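ParB domain protein nuclease (Sulfolobus solfataricus, PDB 5K5D) probably acts in DNA partition as a pNOB8-like ParB protein of the archaeal DNA segregation machinery. Local coordinates at residues Lys118-Ile123 against Leu171-Ile176. The protein carries 4 engineered substitutions. Residues are numbered along the deposited sequence; the frame is centred on the assembly and turned at random.
Sequences KIADRI and LEYERI
The packing of two helices, the long helix 109-128 and the shorter helix 170-180, is carried here by Ala120, Asp121 and Ile123 meeting Tyr173 and Ile176. The two short segments cross at 115° with their axes 10.1 Å apart, a wide spacing that a tyrosine is long enough to span. With CG anti to the backbone N (chi1 -165°), the ring of Tyr173 reaches out from its own helix and sets its hydroxyl beside the other. There Tyr173 OH donates a hydrogen bond of 2.8 Å to Asp121 OD1. The carboxylate is met on its anti side, with the hydroxyl out of its plane; Asp121 OD1 lies at the edge of the ring, near the ring plane, while the carboxylate plane is turned 69° from it. The aspartate serves both the tyrosine hydroxyl and Arg199 of helix 189-201, whose NH2 forms a salt bridge with Asp121 OD2, and Tyr173 also touches that helix through Arg199 and Ile200. Three helices, 109-128, 170-180 and 189-201, thus meet at this buried spot. Small size matters at Ala120, whose methyl CB points at the partner helix and lies 3.6 Å from Tyr173 CZ; it approaches the ring obliquely and leaves room for the phenol end. At Ile123 and Ile176 the contact is purely apolar. Their branched side chains touch through their CG2 methyls, 4.1 Å apart, and Ile176 CG2 also lies 4.2 Å from Ala120 CB. A phenylalanine in place of Tyr173 would probably keep much of the ring's packing on Ala120 but leave Asp121 OD1 without this hydroxyl donor. Ile123 also rests against Asp91 and Glu95 of helix 90-99, while Ile176 reaches Gln127 farther along helix 109-128.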
loop_
_atom_site.group_PDB
_atom_site.type_symbol
_atom_site.label_atom_id
_atom_site.label_comp_id
_atom_site.label_asym_id
_atom_site.label_seq_id
_atom_site.Cartn_x
_atom_site.Cartn_y
_atom_site.Cartn_z
ATOM N N LYS B 118 -2.004 2.177 -0.988
ATOM C CA LYS B 118 -2.610 3.185 -0.122
ATOM C C LYS B 118 -1.879 4.502 -0.284
ATOM O O LYS B 118 -2.490 5.567 -0.325
ATOM C CB LYS B 118 -2.570 2.759 1.343
ATOM C CG LYS B 118 -3.639 1.772 1.743
ATOM C CD LYS B 118 -3.543 1.468 3.223
ATOM C CE LYS B 118 -4.388 0.267 3.601
ATOM N NZ LYS B 118 -4.235 -0.074 5.042
ATOM N N ILE B 119 -0.560 4.414 -0.384
ATOM C CA ILE B 119 0.270 5.592 -0.579
ATOM C C ILE B 119 0.057 6.195 -1.969
ATOM O O ILE B 119 -0.281 7.371 -2.090
ATOM C CB ILE B 119 1.764 5.274 -0.354
ATOM C CG1 ILE B 119 2.003 4.848 1.099
ATOM C CG2 ILE B 119 2.626 6.474 -0.695
ATOM C CD1 ILE B 119 1.685 5.929 2.126
ATOM N N ALA B 120 0.230 5.388 -3.013
ATOM C CA ALA B 120 0.145 5.891 -4.385
ATOM C C ALA B 120 -1.208 6.541 -4.691
ATOM O O ALA B 120 -1.277 7.545 -5.400
ATOM C CB ALA B 120 0.455 4.784 -5.385
ATOM N N ASP B 121 -2.272 5.955 -4.150
ATOM C CA ASP B 121 -3.619 6.508 -4.256
ATOM C C ASP B 121 -3.719 7.891 -3.621
ATOM O O ASP B 121 -4.406 8.766 -4.146
ATOM C CB ASP B 121 -4.636 5.573 -3.585
ATOM C CG ASP B 121 -4.986 4.367 -4.443
ATOM O OD1 ASP B 121 -4.251 4.068 -5.411
ATOM O OD2 ASP B 121 -6.001 3.709 -4.141
ATOM N N ARG B 122 -3.050 8.081 -2.484
ATOM C CA ARG B 122 -3.063 9.372 -1.799
ATOM C C ARG B 122 -2.335 10.407 -2.640
ATOM O O ARG B 122 -2.834 11.513 -2.858
ATOM C CB ARG B 122 -2.391 9.292 -0.428
ATOM C CG ARG B 122 -2.947 8.245 0.524
ATOM C CD ARG B 122 -4.438 8.394 0.735
ATOM N NE ARG B 122 -4.848 7.863 2.035
ATOM C CZ ARG B 122 -5.062 6.576 2.295
ATOM N NH1 ARG B 122 -4.900 5.663 1.343
ATOM N NH2 ARG B 122 -5.435 6.201 3.510
ATOM N N ILE B 123 -1.146 10.037 -3.105
ATOM C CA ILE B 123 -0.324 10.936 -3.902
ATOM C C ILE B 123 -1.039 11.342 -5.189
ATOM O O ILE B 123 -0.865 12.456 -5.685
ATOM C CB ILE B 123 1.037 10.294 -4.250
ATOM C CG1 ILE B 123 1.865 10.071 -2.982
ATOM C CG2 ILE B 123 1.798 11.155 -5.245
ATOM C CD1 ILE B 123 2.241 11.340 -2.273
ATOM N N LEU B 171 -0.730 4.480 -16.728
ATOM C CA LEU B 171 0.597 5.020 -16.979
ATOM C C LEU B 171 0.999 6.002 -15.887
ATOM O O LEU B 171 2.065 5.876 -15.290
ATOM C CB LEU B 171 0.654 5.701 -18.342
ATOM C CG LEU B 171 2.041 6.178 -18.769
ATOM C CD1 LEU B 171 3.016 5.009 -18.825
ATOM C CD2 LEU B 171 1.963 6.884 -20.113
ATOM N N GLU B 172 0.135 6.977 -15.630
ATOM C CA GLU B 172 0.403 7.981 -14.610
ATOM C C GLU B 172 0.610 7.303 -13.264
ATOM O O GLU B 172 1.563 7.612 -12.547
ATOM C CB GLU B 172 -0.745 8.988 -14.536
ATOM C CG GLU B 172 -1.149 9.556 -15.891
ATOM C CD GLU B 172 -2.425 10.381 -15.828
ATOM O OE1 GLU B 172 -3.520 9.780 -15.764
ATOM O OE2 GLU B 172 -2.336 11.628 -15.846
ATOM N N TYR B 173 -0.279 6.369 -12.930
ATOM C CA TYR B 173 -0.180 5.619 -11.680
ATOM C C TYR B 173 1.151 4.876 -11.581
ATOM O O TYR B 173 1.786 4.860 -10.528
ATOM C CB TYR B 173 -1.339 4.630 -11.541
ATOM C CG TYR B 173 -1.511 4.091 -10.136
ATOM C CD1 TYR B 173 -0.944 2.880 -9.756
ATOM C CD2 TYR B 173 -2.241 4.797 -9.189
ATOM C CE1 TYR B 173 -1.104 2.387 -8.470
ATOM C CE2 TYR B 173 -2.404 4.317 -7.901
ATOM C CZ TYR B 173 -1.834 3.113 -7.548
ATOM O OH TYR B 173 -2.001 2.643 -6.267
ATOM N N GLU B 174 1.567 4.257 -12.680
ATOM C CA GLU B 174 2.827 3.529 -12.706
ATOM C C GLU B 174 4.021 4.459 -12.509
ATOM O O GLU B 174 4.982 4.109 -11.825
ATOM C CB GLU B 174 2.979 2.762 -14.018
ATOM C CG GLU B 174 4.267 1.969 -14.119
ATOM C CD GLU B 174 4.439 1.323 -15.479
ATOM O OE1 GLU B 174 5.556 1.393 -16.036
ATOM O OE2 GLU B 174 3.456 0.747 -15.990
ATOM N N ARG B 175 3.962 5.640 -13.114
ATOM C CA ARG B 175 5.052 6.598 -12.994
ATOM C C ARG B 175 5.152 7.059 -11.550
ATOM O O ARG B 175 6.243 7.295 -11.030
ATOM C CB ARG B 175 4.838 7.793 -13.926
ATOM C CG ARG B 175 4.369 9.062 -13.228
ATOM C CD ARG B 175 4.151 10.201 -14.218
ATOM N NE ARG B 175 3.274 9.807 -15.318
ATOM C CZ ARG B 175 2.403 10.618 -15.911
ATOM N NH1 ARG B 175 2.280 11.874 -15.505
ATOM N NH2 ARG B 175 1.652 10.170 -16.907
ATOM N N ILE B 176 3.996 7.178 -10.903
ATOM C CA ILE B 176 3.942 7.552 -9.499
ATOM C C ILE B 176 4.640 6.505 -8.637
ATOM O O ILE B 176 5.386 6.842 -7.720
ATOM C CB ILE B 176 2.493 7.739 -9.031
ATOM C CG1 ILE B 176 1.899 8.993 -9.674
ATOM C CG2 ILE B 176 2.432 7.824 -7.520
ATOM C CD1 ILE B 176 0.569 9.407 -9.099
#